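Local structure of pyruvate kinase (Cryptosporidium parvum, 4DRS) at residues Q43-I48 and S447-A452; H101-I106 and E458-L463; I451-K456 and K470-N475. The protein probably catalyses the last step of glycolysis, passing the phosphoryl group of phosphoenolpyruvate to ADP to give pyruvate and ATP. All blocks are in the same frame, centred on the assembly; numbering follows the deposited sequence.

Overall arrangement
Followed from the N terminus, the chain opens two contacts in the barrel domain before closing either. Segment 43-48 leads into the first barrel strand and 101-106 into the third. Interaction 1 closes at 447-452, in the C-terminal alpha/beta domain, and interaction 2 closes shortly afterwards at 458-463, so the two cross. Interaction 3 is local: it opens at 451-456, on the strand that closed interaction 1, and ends at 470-475, with helix 457-462 in between, so it crosses interaction 2 as well. Interactions 1 and 2 tie the barrel to the alpha/beta domain, whereas interaction 3 builds the sheet within that domain. Interactions 2 and 3 share a sulfate.

Interaction 1. Residues Q43-I48 and S447-A452; sequences QRKTQI and SQTIIA
K45 reaches across to the backbone of S447 and can be followed atom by atom. From CB the chain sets off with CG beside the backbone N, and CB, CG and CD run out extended; the side chain also touches R467 of a neighbouring loop. CE is the first atom to arrive, 3.1 Å from S447 O. A turn at the last torsion (chi4 -54°) then brings NZ down on the same oxygen, making a hydrogen bond of 2.7 Å to S447 O. The ammonium stands well above the carbonyl plane, 63° out of it, so it does not use a lone-pair direction. Two waters take up further N-H groups. Water 1 accepts from K45 NZ at 2.8 Å, donates to Q43 O and is also bonded to T449 OG1. Water 2 accepts from K45 NZ at 3.2 Å and donates to Q448 O. The buried amine is thus gripped by three oxygens, S447 O and two waters, neutral partners that would be expected to solvate the ammonium rather than neutralise it.

The two segments come from different domains. Residues 43-46 lead into strand 47-51, the first of the TIM barrel, while S447 and Q448 precede strand 449-454 of the C-terminal alpha/beta domain. On the barrel side the backbone N of K45 is hydrogen-bonded to the E386 carboxylate of helix 371-386.

Q43 supplies the second point of touch. Its CG lies between the backbone N and the carbonyl carbon (chi1 60°), and from there the chain extends to meet T449 at about a right angle. Q43 CG comes to 3.9 Å from T449 OG1, and the amide end turns its nitrogen toward the threonine, with Q43 NE2 4.1 Å from T449 CG2.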
ATOM      1  N   GLN A  43      18.616  18.823  14.249  1.00 66.03           N
ATOM      2  CA  GLN A  43      18.024  19.972  14.933  1.00 61.85           C
ATOM      3  C   GLN A  43      16.519  20.115  14.683  1.00 55.94           C
ATOM      4  O   GLN A  43      15.995  19.626  13.683  1.00 54.79           O
ATOM      5  CB  GLN A  43      18.765  21.264  14.561  1.00 64.83           C
ATOM      6  CG  GLN A  43      18.747  21.607  13.079  1.00 68.36           C
ATOM      7  CD  GLN A  43      19.234  23.019  12.802  1.00 72.31           C
ATOM      8  OE1 GLN A  43      20.255  23.458  13.342  1.00 74.65           O
ATOM      9  NE2 GLN A  43      18.505  23.740  11.953  1.00 72.41           N
ATOM     10  N   ARG A  44      15.844  20.791  15.608  1.00 50.55           N
ATOM     11  CA  ARG A  44      14.406  21.039  15.546  1.00 46.20           C
ATOM     12  C   ARG A  44      13.953  21.717  14.242  1.00 44.14           C
ATOM     13  O   ARG A  44      14.606  22.637  13.742  1.00 43.53           O
ATOM     14  CB  ARG A  44      13.985  21.866  16.765  1.00 44.73           C
ATOM     15  CG  ARG A  44      12.556  22.384  16.732  1.00 43.59           C
ATOM     16  CD  ARG A  44      12.253  23.288  17.917  1.00 43.22           C
ATOM     17  NE  ARG A  44      13.350  24.204  18.230  1.00 43.44           N
ATOM     18  CZ  ARG A  44      13.609  25.332  17.577  1.00 42.36           C
ATOM     19  NH1 ARG A  44      12.861  25.711  16.551  1.00 42.09           N
ATOM     20  NH2 ARG A  44      14.625  26.081  17.955  1.00 42.86           N
ATOM     21  N   LYS A  45      12.831  21.248  13.704  1.00 41.67           N
ATOM     22  CA  LYS A  45      12.293  21.771  12.444  1.00 40.37           C
ATOM     23  C   LYS A  45      11.144  22.744  12.669  1.00 37.92           C
ATOM     24  O   LYS A  45      11.044  23.767  11.991  1.00 36.97           O
ATOM     25  CB  LYS A  45      11.835  20.629  11.535  1.00 40.50           C
ATOM     26  CG  LYS A  45      12.970  19.776  11.010  1.00 41.08           C
ATOM     27  CD  LYS A  45      12.437  18.567  10.260  1.00 42.22           C
ATOM     28  CE  LYS A  45      13.556  17.607   9.911  1.00 43.04           C
ATOM     29  NZ  LYS A  45      14.646  18.302   9.171  1.00 43.05           N
ATOM     30  N   THR A  46      10.287  22.419  13.628  1.00 37.18           N
ATOM     31  CA  THR A  46       9.153  23.265  13.960  1.00 37.12           C
ATOM     32  C   THR A  46       9.624  24.614  14.496  1.00 36.89           C
ATOM     33  O   THR A  46      10.453  24.684  15.403  1.00 37.01           O
ATOM     34  CB  THR A  46       8.226  22.580  14.974  1.00 37.38           C
ATOM     35  OG1 THR A  46       7.920  21.260  14.509  1.00 38.03           O
ATOM     36  CG2 THR A  46       6.920  23.370  15.145  1.00 37.25           C
ATOM     37  N   GLN A  47       9.094  25.678  13.907  1.00 36.12           N
ATOM     38  CA  GLN A  47       9.455  27.030  14.290  1.00 36.06           C
ATOM     39  C   GLN A  47       8.750  27.429  15.580  1.00 36.19           C
ATOM     40  O   GLN A  47       7.670  26.921  15.898  1.00 36.16           O
ATOM     41  CB  GLN A  47       9.108  28.005  13.163  1.00 36.06           C
ATOM     42  CG  GLN A  47       9.712  27.653  11.806  1.00 36.01           C
ATOM     43  CD  GLN A  47      11.198  27.975  11.687  1.00 36.43           C
ATOM     44  OE1 GLN A  47      11.866  28.320  12.666  1.00 36.46           O
ATOM     45  NE2 GLN A  47      11.724  27.859  10.468  1.00 36.51           N
ATOM     46  N   ILE A  48       9.368  28.339  16.324  1.00 36.53           N
ATOM     47  CA  ILE A  48       8.832  28.774  17.607  1.00 36.60           C
ATOM     48  C   ILE A  48       8.596  30.276  17.611  1.00 37.34           C
ATOM     49  O   ILE A  48       9.517  31.063  17.369  1.00 37.45           O
ATOM     50  CB  ILE A  48       9.753  28.372  18.783  1.00 36.45           C
ATOM     51  CG1 ILE A  48       9.782  26.849  18.947  1.00 36.11           C
ATOM     52  CG2 ILE A  48       9.304  29.040  20.076  1.00 36.97           C
ATOM     53  CD1 ILE A  48      10.762  26.350  19.990  1.00 36.73           C
ATOM     54  N   SER A 447      13.164  14.979   5.684  1.00 38.68           N
ATOM     55  CA  SER A 447      13.858  14.734   6.942  1.00 40.18           C
ATOM     56  C   SER A 447      15.087  15.632   7.027  1.00 40.03           C
ATOM     57  O   SER A 447      15.539  15.967   8.119  1.00 40.44           O
ATOM     58  CB  SER A 447      14.267  13.262   7.082  1.00 41.09           C
ATOM     59  OG  SER A 447      15.440  12.985   6.339  1.00 40.90           O
ATOM     60  N   GLN A 448      15.625  16.008   5.869  1.00 39.35           N
ATOM     61  CA  GLN A 448      16.807  16.867   5.813  1.00 39.96           C
ATOM     62  C   GLN A 448      16.422  18.296   6.141  1.00 39.97           C
ATOM     63  O   GLN A 448      15.335  18.757   5.775  1.00 39.65           O
ATOM     64  CB  GLN A 448      17.460  16.833   4.426  1.00 39.65           C
ATOM     65  CG  GLN A 448      18.007  15.480   3.997  1.00 40.73           C
ATOM     66  CD  GLN A 448      16.927  14.541   3.497  1.00 41.37           C
ATOM     67  OE1 GLN A 448      15.809  14.969   3.196  1.00 41.60           O
ATOM     68  NE2 GLN A 448      17.253  13.258   3.398  1.00 41.79           N
ATOM     69  N   THR A 449      17.317  18.994   6.834  1.00 40.18           N
ATOM     70  CA  THR A 449      17.162  20.425   7.064  1.00 40.21           C
ATOM     71  C   THR A 449      17.242  21.161   5.728  1.00 38.56           C
ATOM     72  O   THR A 449      18.051  20.808   4.865  1.00 37.78           O
ATOM     73  CB  THR A 449      18.223  20.946   8.064  1.00 42.41           C
ATOM     74  OG1 THR A 449      17.859  20.536   9.389  1.00 45.21           O
ATOM     75  CG2 THR A 449      18.328  22.472   8.031  1.00 41.15           C
ATOM     76  N   ILE A 450      16.375  22.158   5.558  1.00 36.97           N
ATOM     77  CA  ILE A 450      16.365  22.983   4.360  1.00 35.95           C
ATOM     78  C   ILE A 450      17.122  24.279   4.628  1.00 36.92           C
ATOM     79  O   ILE A 450      16.773  25.037   5.536  1.00 36.99           O
ATOM     80  CB  ILE A 450      14.931  23.329   3.906  1.00 35.25           C
ATOM     81  CG1 ILE A 450      14.062  22.075   3.820  1.00 34.38           C
ATOM     82  CG2 ILE A 450      14.951  24.064   2.567  1.00 34.62           C
ATOM     83  CD1 ILE A 450      12.585  22.361   3.985  1.00 34.03           C
ATOM     84  N   ILE A 451      18.152  24.530   3.828  1.00 37.52           N
ATOM     85  CA  ILE A 451      18.917  25.767   3.933  1.00 38.81           C
ATOM     86  C   ILE A 451      18.594  26.681   2.757  1.00 38.92           C
ATOM     87  O   ILE A 451      18.887  26.351   1.606  1.00 39.55           O
ATOM     88  CB  ILE A 451      20.439  25.498   4.041  1.00 40.00           C
ATOM     89  CG1 ILE A 451      20.735  24.712   5.327  1.00 40.67           C
ATOM     90  CG2 ILE A 451      21.221  26.805   3.993  1.00 40.28           C
ATOM     91  CD1 ILE A 451      22.201  24.455   5.600  1.00 42.63           C
ATOM     92  N   ALA A 452      17.974  27.820   3.061  1.00 38.87           N
ATOM     93  CA  ALA A 452      17.579  28.795   2.051  1.00 39.12           C
ATOM     94  C   ALA A 452      18.594  29.926   1.942  1.00 40.58           C
ATOM     95  O   ALA A 452      18.857  30.625   2.925  1.00 41.02           O
ATOM     96  CB  ALA A 452      16.202  29.355   2.366  1.00 37.87           C
TER
HETATM   97  O   HOH W   1      16.526  18.696  11.195  1.00 45.70           O
HETATM   98  O   HOH W   2      13.470  20.255   6.917  1.00 41.98           O

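Interaction 2. Residues H101-I106 and E458-L463; sequences HSTVGI and EVARGL. With SO4 (sulfate ion), chain D.
T103, V104 and G105 meet A460 and R461 in a buried van der Waals contact between domains, with no hydrogen bond passing from one segment to the other. Residues 101-104 run into strand 105-109, the third of the barrel, and the partner is helix 457-462 of the alpha/beta domain.

T103 lays its methyl against the helix. T103 CG2 stands opposite the backbone N across the CA-CB bond, and this puts it 3.8 Å from A460 CB and also 3.8 Å from R461 N, resting on the peptide that joins A460 to R461. The other branch, OG1, is engaged by T471 OG1 of the adjoining sheet strand, which fixes the rotation of the threonine. Next along, V104 O faces the aliphatic start of the arginine, 3.5 Å from R461 CG. G105 has no side chain, and the backbones close to 4.5 Å between G105 CA and R461 CA, with R461 CB packed 4.0 Å from G105 CA.

Beyond its methylenes R461 bends at chi3 (-130°), so that one face of the guanidinium lies over E458 CA, a residue of the preceding helical turn. NH1 forms a salt bridge with D231, whose carboxylate also accepts I106 N; the acid therefore joins the helix and the barrel strand a second time.

At the other end, T103 N donates to sulfate O3 at 3.0 Å with a nearly straight bond (164°). K464, K470 and T471 bind the same ion, which probably came from the crystallisation liquor but may mark a pocket suited to anions, lined from both domains. This is a domain interface of the pyruvate kinase fold, built where a TIM-barrel strand begins.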
ATOM      1  N   HIS A 101      24.266  34.720  13.330  1.00 50.97           N
ATOM      2  CA  HIS A 101      23.941  33.411  12.745  1.00 53.26           C
ATOM      3  C   HIS A 101      22.488  33.033  12.904  1.00 52.27           C
ATOM      4  O   HIS A 101      22.095  31.898  12.612  1.00 52.69           O
ATOM      5  CB  HIS A 101      24.843  32.312  13.312  1.00 56.18           C
ATOM      6  CG  HIS A 101      26.305  32.462  12.942  1.00 60.10           C
ATOM      7  ND1 HIS A 101      26.709  32.815  11.702  1.00 61.71           N
ATOM      8  CD2 HIS A 101      27.465  32.271  13.696  1.00 60.41           C
ATOM      9  CE1 HIS A 101      28.057  32.865  11.668  1.00 63.02           C
ATOM     10  NE2 HIS A 101      28.519  32.530  12.887  1.00 62.26           N
ATOM     11  N   SER A 102      21.677  33.978  13.370  1.00 49.37           N
ATOM     12  CA  SER A 102      20.246  33.754  13.521  1.00 47.71           C
ATOM     13  C   SER A 102      19.455  34.780  12.732  1.00 45.79           C
ATOM     14  O   SER A 102      19.926  35.893  12.494  1.00 46.27           O
ATOM     15  CB  SER A 102      19.836  33.790  14.996  1.00 47.61           C
ATOM     16  OG  SER A 102      20.198  32.584  15.651  1.00 48.40           O
ATOM     17  N   THR A 103      18.261  34.380  12.312  1.00 43.88           N
ATOM     18  CA  THR A 103      17.314  35.276  11.664  1.00 41.88           C
ATOM     19  C   THR A 103      16.061  35.293  12.526  1.00 40.12           C
ATOM     20  O   THR A 103      15.541  34.237  12.884  1.00 40.64           O
ATOM     21  CB  THR A 103      16.988  34.814  10.227  1.00 41.70           C
ATOM     22  OG1 THR A 103      18.205  34.627   9.493  1.00 42.68           O
ATOM     23  CG2 THR A 103      16.141  35.847   9.505  1.00 41.34           C
ATOM     24  N   VAL A 104      15.594  36.488  12.877  1.00 39.10           N
ATOM     25  CA  VAL A 104      14.386  36.636  13.691  1.00 37.45           C
ATOM     26  C   VAL A 104      13.320  37.394  12.906  1.00 37.14           C
ATOM     27  O   VAL A 104      13.561  38.508  12.440  1.00 37.44           O
ATOM     28  CB  VAL A 104      14.677  37.359  15.029  1.00 36.79           C
ATOM     29  CG1 VAL A 104      13.412  37.496  15.867  1.00 35.69           C
ATOM     30  CG2 VAL A 104      15.756  36.628  15.819  1.00 36.69           C
ATOM     31  N   GLY A 105      12.147  36.783  12.756  1.00 36.23           N
ATOM     32  CA  GLY A 105      11.009  37.464  12.149  1.00 35.67           C
ATOM     33  C   GLY A 105      10.230  38.217  13.210  1.00 35.76           C
ATOM     34  O   GLY A 105      10.254  37.846  14.390  1.00 35.92           O
ATOM     35  N   ILE A 106       9.543  39.281  12.800  1.00 35.36           N
ATOM     36  CA  ILE A 106       8.728  40.066  13.730  1.00 34.72           C
ATOM     37  C   ILE A 106       7.270  40.108  13.277  1.00 34.93           C
ATOM     38  O   ILE A 106       6.980  40.433  12.123  1.00 34.78           O
ATOM     39  CB  ILE A 106       9.290  41.489  13.960  1.00 34.07           C
ATOM     40  CG1 ILE A 106      10.776  41.415  14.328  1.00 34.15           C
ATOM     41  CG2 ILE A 106       8.522  42.193  15.071  1.00 33.40           C
ATOM     42  CD1 ILE A 106      11.489  42.748  14.374  1.00 34.15           C
ATOM     43  N   GLU A 458      14.659  40.311   4.151  1.00 41.65           N
ATOM     44  CA  GLU A 458      13.205  40.210   4.354  1.00 41.44           C
ATOM     45  C   GLU A 458      12.689  38.810   4.007  1.00 39.96           C
ATOM     46  O   GLU A 458      11.834  38.268   4.703  1.00 38.39           O
ATOM     47  CB  GLU A 458      12.426  41.326   3.618  1.00 42.62           C
ATOM     48  CG  GLU A 458      12.382  41.245   2.094  1.00 45.08           C
ATOM     49  CD  GLU A 458      11.243  40.375   1.544  1.00 47.69           C
ATOM     50  OE1 GLU A 458      10.370  39.907   2.320  1.00 47.29           O
ATOM     51  OE2 GLU A 458      11.217  40.161   0.308  1.00 49.15           O
ATOM     52  N   VAL A 459      13.234  38.231   2.936  1.00 39.66           N
ATOM     53  CA  VAL A 459      12.907  36.866   2.520  1.00 38.10           C
ATOM     54  C   VAL A 459      13.249  35.866   3.627  1.00 37.35           C
ATOM     55  O   VAL A 459      12.440  34.999   3.952  1.00 37.17           O
ATOM     56  CB  VAL A 459      13.608  36.490   1.192  1.00 38.20           C
ATOM     57  CG1 VAL A 459      13.515  34.992   0.913  1.00 37.11           C
ATOM     58  CG2 VAL A 459      13.011  37.285   0.037  1.00 38.29           C
ATOM     59  N   ALA A 460      14.433  36.008   4.215  1.00 37.23           N
ATOM     60  CA  ALA A 460      14.847  35.147   5.319  1.00 36.81           C
ATOM     61  C   ALA A 460      13.889  35.225   6.523  1.00 36.83           C
ATOM     62  O   ALA A 460      13.512  34.197   7.085  1.00 36.99           O
ATOM     63  CB  ALA A 460      16.275  35.465   5.734  1.00 36.73           C
ATOM     64  N   ARG A 461      13.483  36.435   6.904  1.00 36.83           N
ATOM     65  CA  ARG A 461      12.559  36.605   8.028  1.00 37.17           C
ATOM     66  C   ARG A 461      11.193  36.007   7.721  1.00 36.76           C
ATOM     67  O   ARG A 461      10.536  35.456   8.607  1.00 36.64           O
ATOM     68  CB  ARG A 461      12.381  38.075   8.390  1.00 37.86           C
ATOM     69  CG  ARG A 461      13.614  38.768   8.934  1.00 38.95           C
ATOM     70  CD  ARG A 461      13.320  40.240   9.153  1.00 40.42           C
ATOM     71  NE  ARG A 461      14.358  41.042   8.527  1.00 43.25           N
ATOM     72  CZ  ARG A 461      14.162  41.964   7.594  1.00 43.45           C
ATOM     73  NH1 ARG A 461      12.948  42.270   7.162  1.00 43.31           N
ATOM     74  NH2 ARG A 461      15.209  42.600   7.107  1.00 45.49           N
ATOM     75  N   GLY A 462      10.770  36.131   6.466  1.00 36.02           N
ATOM     76  CA  GLY A 462       9.496  35.591   6.027  1.00 36.32           C
ATOM     77  C   GLY A 462       9.450  34.085   6.179  1.00 36.35           C
ATOM     78  O   GLY A 462       8.395  33.513   6.458  1.00 37.16           O
ATOM     79  N   LEU A 463      10.608  33.448   6.015  1.00 36.02           N
ATOM     80  CA  LEU A 463      10.716  31.993   6.068  1.00 35.47           C
ATOM     81  C   LEU A 463      10.753  31.426   7.490  1.00 36.36           C
ATOM     82  O   LEU A 463      10.839  30.207   7.677  1.00 37.08           O
ATOM     83  CB  LEU A 463      11.944  31.524   5.286  1.00 34.41           C
ATOM     84  CG  LEU A 463      11.863  31.538   3.756  1.00 34.13           C
ATOM     85  CD1 LEU A 463      13.243  31.319   3.161  1.00 33.32           C
ATOM     86  CD2 LEU A 463      10.878  30.503   3.220  1.00 33.86           C
TER
HETATM   87  S   SO4 D 602      18.173  30.470  11.270  1.00 64.51           S
HETATM   88  O1  SO4 D 602      19.616  30.510  10.947  1.00 66.39           O
HETATM   89  O2  SO4 D 602      17.785  29.102  11.685  1.00 63.05           O
HETATM   90  O3  SO4 D 602      17.922  31.411  12.391  1.00 66.28           O
HETATM   91  O4  SO4 D 602      17.400  30.867  10.068  1.00 59.06           O

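Interaction 3. Residues I451-K456 and K470-N475; sequences IACTAK and KTYVLN. With SO4 (sulfate ion), chain D.
I451-T454 and K470-V473 run side by side as parallel strands, their axes 4.5 Å apart at the closest and 24° off parallel. They are the two strands of a beta-alpha-beta unit whose connecting helix is 457-462, and 470-473 belongs to the outermost strand of the sheet of the alpha/beta domain. The hydrogen bonding is that of a parallel pair. A452 straddles T471, taking its N to K470 O (2.8 Å) and its O to Y472 N (2.8 Å). T454 repeats the pattern around V473: T454 N reaches Y472 O at 3.2 Å, and T454 O accepts from L474 N. At the end of the strand, T454 OG1 accepts K456 N in an ST turn, and K456 then takes the N-cap position of the connecting helix.

I451, C453, Y472 and the start of K470 point to one face of the sheet, where helix 480-493 packs on I451 and Y472, whereas A452, T454, T471 and V473 point to the other, which helix 457-462 covers. On the first face I451 lies over the tyrosine ring. Its CG2 makes a CH-pi contact, 3.8 Å from the centroid of the Y472 ring and 20° off the normal, displaced toward the rim. The longer branch runs on across the ring toward its far end, where I451 CD1 is 3.6 Å from Y472 OH. That hydroxyl is bonded to E494, so the ring is held at its tip as well as covered by isoleucine. C453 CB packs more loosely, 4.2 Å from L474 CD1.

The sulfate sits beside the edge strand. T471 meets its O4 with both N and OG1, the hydroxyl being bonded to T103 as well, and K470, extended until its final torsion turns (chi4 73°), delivers NZ to sulfate O1 at 2.8 Å.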
ATOM      1  N   ILE A 451      18.152  24.530   3.828  1.00 37.52           N
ATOM      2  CA  ILE A 451      18.917  25.767   3.933  1.00 38.81           C
ATOM      3  C   ILE A 451      18.594  26.681   2.757  1.00 38.92           C
ATOM      4  O   ILE A 451      18.887  26.351   1.606  1.00 39.55           O
ATOM      5  CB  ILE A 451      20.439  25.498   4.041  1.00 40.00           C
ATOM      6  CG1 ILE A 451      20.735  24.712   5.327  1.00 40.67           C
ATOM      7  CG2 ILE A 451      21.221  26.805   3.993  1.00 40.28           C
ATOM      8  CD1 ILE A 451      22.201  24.455   5.600  1.00 42.63           C
ATOM      9  N   ALA A 452      17.974  27.820   3.061  1.00 38.87           N
ATOM     10  CA  ALA A 452      17.579  28.795   2.051  1.00 39.12           C
ATOM     11  C   ALA A 452      18.594  29.926   1.942  1.00 40.58           C
ATOM     12  O   ALA A 452      18.857  30.625   2.925  1.00 41.02           O
ATOM     13  CB  ALA A 452      16.202  29.355   2.366  1.00 37.87           C
ATOM     14  N   CYS A 453      19.146  30.102   0.741  1.00 41.06           N
ATOM     15  CA  CYS A 453      20.141  31.136   0.472  1.00 42.28           C
ATOM     16  C   CYS A 453      19.540  32.266  -0.335  1.00 42.70           C
ATOM     17  O   CYS A 453      19.059  32.063  -1.451  1.00 42.59           O
ATOM     18  CB  CYS A 453      21.334  30.563  -0.285  1.00 43.22           C
ATOM     19  SG  CYS A 453      22.156  29.211   0.566  1.00 45.76           S
ATOM     20  N   THR A 454      19.594  33.464   0.233  1.00 42.98           N
ATOM     21  CA  THR A 454      18.997  34.636  -0.385  1.00 43.23           C
ATOM     22  C   THR A 454      19.860  35.862  -0.107  1.00 43.84           C
ATOM     23  O   THR A 454      20.662  35.865   0.830  1.00 43.95           O
ATOM     24  CB  THR A 454      17.543  34.852   0.107  1.00 42.55           C
ATOM     25  OG1 THR A 454      16.963  35.976  -0.565  1.00 43.51           O
ATOM     26  CG2 THR A 454      17.489  35.087   1.619  1.00 42.10           C
ATOM     27  N   ALA A 455      19.693  36.893  -0.930  1.00 44.62           N
ATOM     28  CA  ALA A 455      20.390  38.161  -0.732  1.00 47.19           C
ATOM     29  C   ALA A 455      19.498  39.179  -0.026  1.00 47.70           C
ATOM     30  O   ALA A 455      19.953  40.263   0.345  1.00 49.02           O
ATOM     31  CB  ALA A 455      20.877  38.713  -2.065  1.00 47.82           C
ATOM     32  N   LYS A 456      18.228  38.820   0.158  1.00 47.37           N
ATOM     33  CA  LYS A 456      17.245  39.720   0.753  1.00 47.27           C
ATOM     34  C   LYS A 456      16.905  39.276   2.175  1.00 46.02           C
ATOM     35  O   LYS A 456      16.293  38.223   2.371  1.00 45.44           O
ATOM     36  CB  LYS A 456      15.983  39.793  -0.115  1.00 48.57           C
ATOM     37  CG  LYS A 456      16.254  40.178  -1.566  1.00 51.75           C
ATOM     38  CD  LYS A 456      14.997  40.174  -2.430  1.00 53.52           C
ATOM     39  CE  LYS A 456      14.340  41.549  -2.469  1.00 57.29           C
ATOM     40  NZ  LYS A 456      13.366  41.698  -3.592  1.00 59.10           N
ATOM     41  N   LYS A 470      16.135  26.770   7.544  1.00 41.43           N
ATOM     42  CA  LYS A 470      17.164  27.646   8.084  1.00 44.05           C
ATOM     43  C   LYS A 470      17.627  28.527   6.928  1.00 44.18           C
ATOM     44  O   LYS A 470      17.630  28.083   5.779  1.00 43.93           O
ATOM     45  CB  LYS A 470      18.320  26.824   8.661  1.00 46.57           C
ATOM     46  CG  LYS A 470      19.475  27.657   9.204  1.00 51.49           C
ATOM     47  CD  LYS A 470      20.552  26.798   9.855  1.00 53.64           C
ATOM     48  CE  LYS A 470      21.663  27.653  10.453  1.00 56.16           C
ATOM     49  NZ  LYS A 470      21.273  28.372  11.702  1.00 57.31           N
ATOM     50  N   THR A 471      18.007  29.768   7.220  1.00 44.39           N
ATOM     51  CA  THR A 471      18.361  30.714   6.162  1.00 45.00           C
ATOM     52  C   THR A 471      19.792  31.257   6.251  1.00 46.66           C
ATOM     53  O   THR A 471      20.290  31.556   7.338  1.00 47.49           O
ATOM     54  CB  THR A 471      17.387  31.905   6.129  1.00 45.51           C
ATOM     55  OG1 THR A 471      17.391  32.553   7.406  1.00 48.41           O
ATOM     56  CG2 THR A 471      15.969  31.448   5.800  1.00 43.70           C
ATOM     57  N   TYR A 472      20.446  31.371   5.098  1.00 47.02           N
ATOM     58  CA  TYR A 472      21.719  32.079   4.991  1.00 48.25           C
ATOM     59  C   TYR A 472      21.523  33.329   4.147  1.00 47.93           C
ATOM     60  O   TYR A 472      21.160  33.236   2.972  1.00 46.57           O
ATOM     61  CB  TYR A 472      22.815  31.206   4.362  1.00 50.13           C
ATOM     62  CG  TYR A 472      23.265  29.998   5.174  1.00 51.89           C
ATOM     63  CD1 TYR A 472      23.998  28.976   4.569  1.00 52.42           C
ATOM     64  CD2 TYR A 472      22.964  29.871   6.536  1.00 52.40           C
ATOM     65  CE1 TYR A 472      24.421  27.869   5.288  1.00 52.99           C
ATOM     66  CE2 TYR A 472      23.381  28.764   7.263  1.00 52.98           C
ATOM     67  CZ  TYR A 472      24.107  27.768   6.631  1.00 53.59           C
ATOM     68  OH  TYR A 472      24.531  26.665   7.331  1.00 54.98           O
ATOM     69  N   VAL A 473      21.748  34.491   4.755  1.00 48.63           N
ATOM     70  CA  VAL A 473      21.655  35.766   4.049  1.00 51.10           C
ATOM     71  C   VAL A 473      23.014  36.133   3.455  1.00 54.33           C
ATOM     72  O   VAL A 473      24.026  36.151   4.161  1.00 55.27           O
ATOM     73  CB  VAL A 473      21.158  36.908   4.964  1.00 51.04           C
ATOM     74  CG1 VAL A 473      21.049  38.212   4.184  1.00 50.87           C
ATOM     75  CG2 VAL A 473      19.818  36.551   5.590  1.00 48.68           C
ATOM     76  N   LEU A 474      23.028  36.423   2.159  1.00 56.94           N
ATOM     77  CA  LEU A 474      24.268  36.721   1.453  1.00 60.77           C
ATOM     78  C   LEU A 474      24.262  38.115   0.830  1.00 64.54           C
ATOM     79  O   LEU A 474      23.203  38.723   0.647  1.00 64.41           O
ATOM     80  CB  LEU A 474      24.540  35.655   0.386  1.00 60.19           C
ATOM     81  CG  LEU A 474      24.686  34.212   0.891  1.00 59.67           C
ATOM     82  CD1 LEU A 474      24.644  33.222  -0.260  1.00 58.98           C
ATOM     83  CD2 LEU A 474      25.962  34.034   1.704  1.00 60.89           C
ATOM     84  N   ASN A 475      25.457  38.620   0.522  1.00 68.72           N
ATOM     85  CA  ASN A 475      25.606  39.878  -0.208  1.00 71.64           C
ATOM     86  C   ASN A 475      25.098  39.745  -1.644  1.00 70.92           C
ATOM     87  O   ASN A 475      24.378  40.613  -2.139  1.00 70.37           O
ATOM     88  CB  ASN A 475      27.067  40.367  -0.178  1.00 75.80           C
ATOM     89  CG  ASN A 475      28.048  39.346  -0.743  1.00 79.69           C
ATOM     90  OD1 ASN A 475      28.076  38.185  -0.319  1.00 80.61           O
ATOM     91  ND2 ASN A 475      28.866  39.779  -1.703  1.00 80.74           N
TER
HETATM   92  S   SO4 D 602      18.173  30.470  11.270  1.00 64.51           S
HETATM   93  O1  SO4 D 602      19.616  30.510  10.947  1.00 66.39           O
HETATM   94  O2  SO4 D 602      17.785  29.102  11.685  1.00 63.05           O
HETATM   95  O3  SO4 D 602      17.922  31.411  12.391  1.00 66.28           O
HETATM   96  O4  SO4 D 602      17.400  30.867  10.068  1.00 59.06           O